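Local coordinates for protein TP_0956 (Treponema pallidum subsp. pallidum, PDB 3U64) that probably serves as the T component of a TRAP transporter, a lipoprotein whose tetratricopeptide-like helices are thought to mediate protein-protein interaction, at residues V72-L75 / Y76-A80; V201-V204 / L205-Y209. All coordinates share one frame; numbering follows the deposited sequence.

Both contacts are local, each made within one helix of an all-helical, tetratricopeptide-like fold: contact 1 on helix 66-89, contact 2 on helix 196-211. Their centres lie about 18 Å apart and their nearest atoms about 8 Å, so they do not touch, yet helix 152-166 packs against side chains of both. Each is mostly buried, with a more open flank, Arg-74 and Met-78 in contact 1 and Lys-207 in contact 2. Contact 1 relies on main-chain bonds and apolar packing and faces a second subunit through its tyrosines. Contact 2 adds a side-chain hydroxyl to the helical bonding, and no other protein chain reaches it.

Contact 1. Residues V72-L75 / Y76-A80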
loop_
_atom_site.group_PDB
_atom_site.type_symbol
_atom_site.label_atom_id
_atom_site.label_comp_id
_atom_site.label_asym_id
_atom_site.label_seq_id
_atom_site.Cartn_x
_atom_site.Cartn_y
_atom_site.Cartn_z
ATOM N N VAL A 72 -12.106 15.457 0.164
ATOM C CA VAL A 72 -11.130 14.847 1.048
ATOM C C VAL A 72 -11.785 14.436 2.372
ATOM O O VAL A 72 -11.482 13.371 2.905
ATOM C CB VAL A 72 -9.884 15.729 1.260
ATOM C CG1 VAL A 72 -10.241 17.002 2.025
ATOM C CG2 VAL A 72 -8.781 14.938 1.986
ATOM N N GLY A 73 -12.711 15.251 2.873
ATOM C CA GLY A 73 -13.461 14.900 4.078
ATOM C C GLY A 73 -14.218 13.586 3.934
ATOM O O GLY A 73 -14.112 12.706 4.779
ATOM N N ARG A 74 -14.981 13.459 2.850
ATOM C CA ARG A 74 -15.770 12.263 2.583
ATOM C C ARG A 74 -14.859 11.038 2.499
ATOM O O ARG A 74 -15.170 9.970 3.029
ATOM C CB ARG A 74 -16.583 12.445 1.274
ATOM C CG ARG A 74 -17.078 11.149 0.622
ATOM C CD ARG A 74 -17.874 11.411 -0.664
ATOM N NE ARG A 74 -17.226 12.404 -1.518
ATOM C CZ ARG A 74 -17.872 13.350 -2.203
ATOM N NH1 ARG A 74 -19.197 13.440 -2.137
ATOM N NH2 ARG A 74 -17.193 14.211 -2.954
ATOM N N LEU A 75 -13.727 11.212 1.828
ATOM C CA LEU A 75 -12.770 10.137 1.624
ATOM C C LEU A 75 -12.230 9.570 2.940
ATOM O O LEU A 75 -12.163 8.344 3.117
ATOM C CB LEU A 75 -11.615 10.659 0.786
ATOM C CG LEU A 75 -11.167 9.753 -0.337
ATOM C CD1 LEU A 75 -12.360 9.070 -0.980
ATOM C CD2 LEU A 75 -10.393 10.584 -1.341
ATOM N N TYR A 76 -11.814 10.457 3.843
ATOM C CA TYR A 76 -11.347 10.031 5.161
ATOM C C TYR A 76 -12.430 9.276 5.916
ATOM O O TYR A 76 -12.153 8.238 6.524
ATOM C CB TYR A 76 -10.824 11.211 5.986
ATOM C CG TYR A 76 -9.337 11.395 5.788
ATOM C CD1 TYR A 76 -8.846 12.368 4.921
ATOM C CD2 TYR A 76 -8.427 10.547 6.411
ATOM C CE1 TYR A 76 -7.487 12.519 4.710
ATOM C CE2 TYR A 76 -7.059 10.678 6.204
ATOM C CZ TYR A 76 -6.595 11.673 5.349
ATOM O OH TYR A 76 -5.247 11.820 5.120
ATOM N N ILE A 77 -13.664 9.776 5.856
ATOM C CA ILE A 77 -14.769 9.136 6.582
ATOM C C ILE A 77 -15.103 7.735 6.031
ATOM O O ILE A 77 -15.318 6.786 6.799
ATOM C CB ILE A 77 -16.037 10.026 6.609
ATOM C CG1 ILE A 77 -15.766 11.280 7.441
ATOM C CG2 ILE A 77 -17.226 9.258 7.201
ATOM C CD1 ILE A 77 -16.739 12.390 7.204
ATOM N N MET A 78 -15.110 7.599 4.705
ATOM C CA MET A 78 -15.382 6.304 4.071
ATOM C C MET A 78 -14.243 5.331 4.306
ATOM O O MET A 78 -14.467 4.160 4.617
ATOM C CB MET A 78 -15.608 6.481 2.577
ATOM C CG MET A 78 -16.680 7.519 2.285
ATOM S SD MET A 78 -17.105 7.593 0.531
ATOM C CE MET A 78 -18.146 6.132 0.408
ATOM N N TYR A 79 -13.016 5.812 4.143
ATOM C CA TYR A 79 -11.879 4.990 4.491
ATOM C C TYR A 79 -11.948 4.566 5.960
ATOM O O TYR A 79 -11.771 3.393 6.282
ATOM C CB TYR A 79 -10.577 5.731 4.242
ATOM C CG TYR A 79 -9.377 4.883 4.516
ATOM C CD1 TYR A 79 -8.924 3.976 3.570
ATOM C CD2 TYR A 79 -8.693 4.979 5.729
ATOM C CE1 TYR A 79 -7.822 3.184 3.806
ATOM C CE2 TYR A 79 -7.582 4.197 5.979
ATOM C CZ TYR A 79 -7.150 3.295 5.011
ATOM O OH TYR A 79 -6.052 2.497 5.249
ATOM N N ALA A 80 -12.195 5.514 6.857
ATOM C CA ALA A 80 -12.197 5.167 8.277
ATOM C C ALA A 80 -13.176 4.030 8.543
ATOM O O ALA A 80 -12.889 3.112 9.304
ATOM C CB ALA A 80 -12.540 6.366 9.129
#
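Tyr-76 N to Val-72 O, at 3.1 Å, opens a run of four i to i+4 hydrogen bonds that makes this piece of helix 66-89 a regular alpha-helix within the all-helical TPR-like fold. Ile-77 N binds Gly-73 O, Met-78 N binds Arg-74 O at 2.9 Å, and Tyr-79 N binds Leu-75 O. The polar end of Tyr-76 is held elsewhere: its OH is hydrogen-bonded to Glu-56 of helix 41-61 and, weakly, to Arg-112 of helix 96-124. A tyrosine suits this place because its ring can lie in apolar surroundings while its hydroxyl reaches a charged partner.

The ring runs alongside Val-72, both side chains pointing the same way. Val-72 CG2 meets the ring at its edge and in its plane, 3.9 Å from Tyr-76 CE1. The short, branched valine fits between this ring edge and helix 96-124, where Tyr-116 touches it. Ile-77 CG1, beside its own backbone N (chi1 -67°), comes back over the preceding turn to 3.4 Å from Gly-73 O. Leu-75 turns to Leu-52 and Tyr-55 of helix 41-61, and Leu-43 of the second subunit packs on Tyr-76 and Tyr-79.

On another flank, Arg-74 and Met-78 lie side by side, both against Trp-157 of helix 152-166. Their flexible chains suit a partly exposed flank, the arginine methylenes supplying apolar surface. Met-78 CG stands beside the backbone N (chi1 -53°) and the next bond is extended (chi2 -173°), which carries SD back along the arginine to 3.6 Å from Arg-74 CG.

Contact 2. Residues V201-V204 / L205-Y209; sequences VWNV and LTKFY
Thr-206 grips the carbonyl of Trp-202 twice. Its N-H bonds to Trp-202 O at 2.9 Å in the usual helical way, while its hydroxyl, placed beside the backbone N by a chi1 of -59°, donates to Trp-202 O from OG1 at 2.7 Å. The two donors arrive from opposite faces of the carbonyl plane. Threonine suits this buried position, since its hydroxyl finds an acceptor one turn back in its own helix.

Leu-205 sends CD1 back toward the preceding turn. There it lies 4.2 Å from Val-201 CG1 and more loosely, 4.5 Å, from Trp-202 CE3, an apolar group that Cys-190 of helix 176-192 completes. The indole is fixed from outside: NE1 bonds to Pro-194 O and the ring stacks with His-229.

Asn-203 and Lys-207 lie at a slant to each other. The lysine bends at chi3 (-79°), bringing CE to 3.8 Å from Asn-203 OD1, while Asn-203 ND2 bonds to Thr-244 of helix 240-250. A long, flexible lysine fits this solvent-exposed flank, where a sulfate, probably from the crystallisation liquor, lies near NZ as a long and weak ionic partner.

Val-204 and Phe-208 pack on helix 152-166. With helices 176-192, 220-233 and 240-250 also against it and Lys-207 toward solvent, this helix is packed on several sides, as in the all-helical bundle expected of a TPR-clan T component.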
loop_
_atom_site.group_PDB
_atom_site.type_symbol
_atom_site.label_atom_id
_atom_site.label_comp_id
_atom_site.label_asym_id
_atom_site.label_seq_id
_atom_site.Cartn_x
_atom_site.Cartn_y
_atom_site.Cartn_z
ATOM N N VAL A 201 -29.302 10.512 4.489
ATOM C CA VAL A 201 -29.321 11.245 5.754
ATOM C C VAL A 201 -30.191 10.525 6.798
ATOM O O VAL A 201 -29.809 10.412 7.959
ATOM C CB VAL A 201 -29.822 12.693 5.593
ATOM C CG1 VAL A 201 -29.521 13.498 6.866
ATOM C CG2 VAL A 201 -29.191 13.341 4.378
ATOM N N TRP A 202 -31.355 10.043 6.368
ATOM C CA TRP A 202 -32.280 9.358 7.253
ATOM C C TRP A 202 -31.664 8.107 7.809
ATOM O O TRP A 202 -31.987 7.688 8.924
ATOM C CB TRP A 202 -33.555 8.981 6.508
ATOM C CG TRP A 202 -34.254 10.164 5.976
ATOM C CD1 TRP A 202 -34.342 10.544 4.674
ATOM C CD2 TRP A 202 -34.945 11.157 6.738
ATOM N NE1 TRP A 202 -35.059 11.707 4.572
ATOM C CE2 TRP A 202 -35.451 12.103 5.823
ATOM C CE3 TRP A 202 -35.213 11.323 8.100
ATOM C CZ2 TRP A 202 -36.210 13.210 6.226
ATOM C CZ3 TRP A 202 -35.964 12.428 8.500
ATOM C CH2 TRP A 202 -36.449 13.356 7.562
ATOM N N ASN A 203 -30.798 7.498 7.008
ATOM C CA ASN A 203 -30.085 6.302 7.423
ATOM C C ASN A 203 -29.159 6.589 8.616
ATOM O O ASN A 203 -29.203 5.897 9.635
ATOM C CB ASN A 203 -29.318 5.698 6.234
ATOM C CG ASN A 203 -28.629 4.394 6.589
ATOM O OD1 ASN A 203 -27.407 4.265 6.482
ATOM N ND2 ASN A 203 -29.409 3.431 7.045
ATOM N N VAL A 204 -28.326 7.618 8.495
ATOM C CA VAL A 204 -27.445 7.985 9.600
ATOM C C VAL A 204 -28.255 8.417 10.829
ATOM O O VAL A 204 -27.900 8.079 11.950
ATOM C CB VAL A 204 -26.436 9.068 9.198
ATOM C CG1 VAL A 204 -25.588 9.461 10.385
ATOM C CG2 VAL A 204 -25.560 8.568 8.063
ATOM N N LEU A 205 -29.364 9.124 10.621
ATOM C CA LEU A 205 -30.190 9.565 11.749
ATOM C C LEU A 205 -30.839 8.380 12.461
ATOM O O LEU A 205 -30.950 8.360 13.698
ATOM C CB LEU A 205 -31.251 10.593 11.316
ATOM C CG LEU A 205 -30.691 11.983 11.028
ATOM C CD1 LEU A 205 -31.747 12.920 10.428
ATOM C CD2 LEU A 205 -30.104 12.553 12.315
ATOM N N THR A 206 -31.284 7.398 11.685
ATOM C CA THR A 206 -31.902 6.208 12.280
ATOM C C THR A 206 -30.900 5.579 13.235
ATOM O O THR A 206 -31.206 5.313 14.392
ATOM C CB THR A 206 -32.300 5.173 11.221
ATOM O OG1 THR A 206 -33.219 5.774 10.299
ATOM C CG2 THR A 206 -32.980 3.948 11.886
ATOM N N LYS A 207 -29.684 5.387 12.744
ATOM C CA LYS A 207 -28.633 4.787 13.542
ATOM C C LYS A 207 -28.308 5.627 14.766
ATOM O O LYS A 207 -28.172 5.091 15.857
ATOM C CB LYS A 207 -27.397 4.514 12.692
ATOM C CG LYS A 207 -27.669 3.478 11.620
ATOM C CD LYS A 207 -26.396 2.936 10.948
ATOM C CE LYS A 207 -25.866 3.898 9.914
ATOM N NZ LYS A 207 -24.667 3.327 9.224
ATOM N N PHE A 208 -28.228 6.945 14.609
ATOM C CA PHE A 208 -27.941 7.773 15.767
ATOM C C PHE A 208 -29.033 7.644 16.824
ATOM O O PHE A 208 -28.741 7.362 17.991
ATOM C CB PHE A 208 -27.753 9.259 15.407
ATOM C CG PHE A 208 -27.711 10.171 16.629
ATOM C CD1 PHE A 208 -26.515 10.379 17.335
ATOM C CD2 PHE A 208 -28.873 10.779 17.093
ATOM C CE1 PHE A 208 -26.478 11.201 18.483
ATOM C CE2 PHE A 208 -28.848 11.607 18.230
ATOM C CZ PHE A 208 -27.649 11.815 18.925
ATOM N N TYR A 209 -30.287 7.858 16.426
ATOM C CA TYR A 209 -31.396 7.880 17.395
ATOM C C TYR A 209 -31.522 6.565 18.111
ATOM O O TYR A 209 -31.796 6.543 19.297
ATOM C CB TYR A 209 -32.723 8.215 16.722
ATOM C CG TYR A 209 -32.787 9.640 16.273
ATOM C CD1 TYR A 209 -32.307 10.661 17.087
ATOM C CD2 TYR A 209 -33.297 9.970 15.028
ATOM C CE1 TYR A 209 -32.345 11.978 16.674
ATOM C CE2 TYR A 209 -33.340 11.278 14.604
ATOM C CZ TYR A 209 -32.860 12.276 15.425
ATOM O OH TYR A 209 -32.906 13.576 14.985
#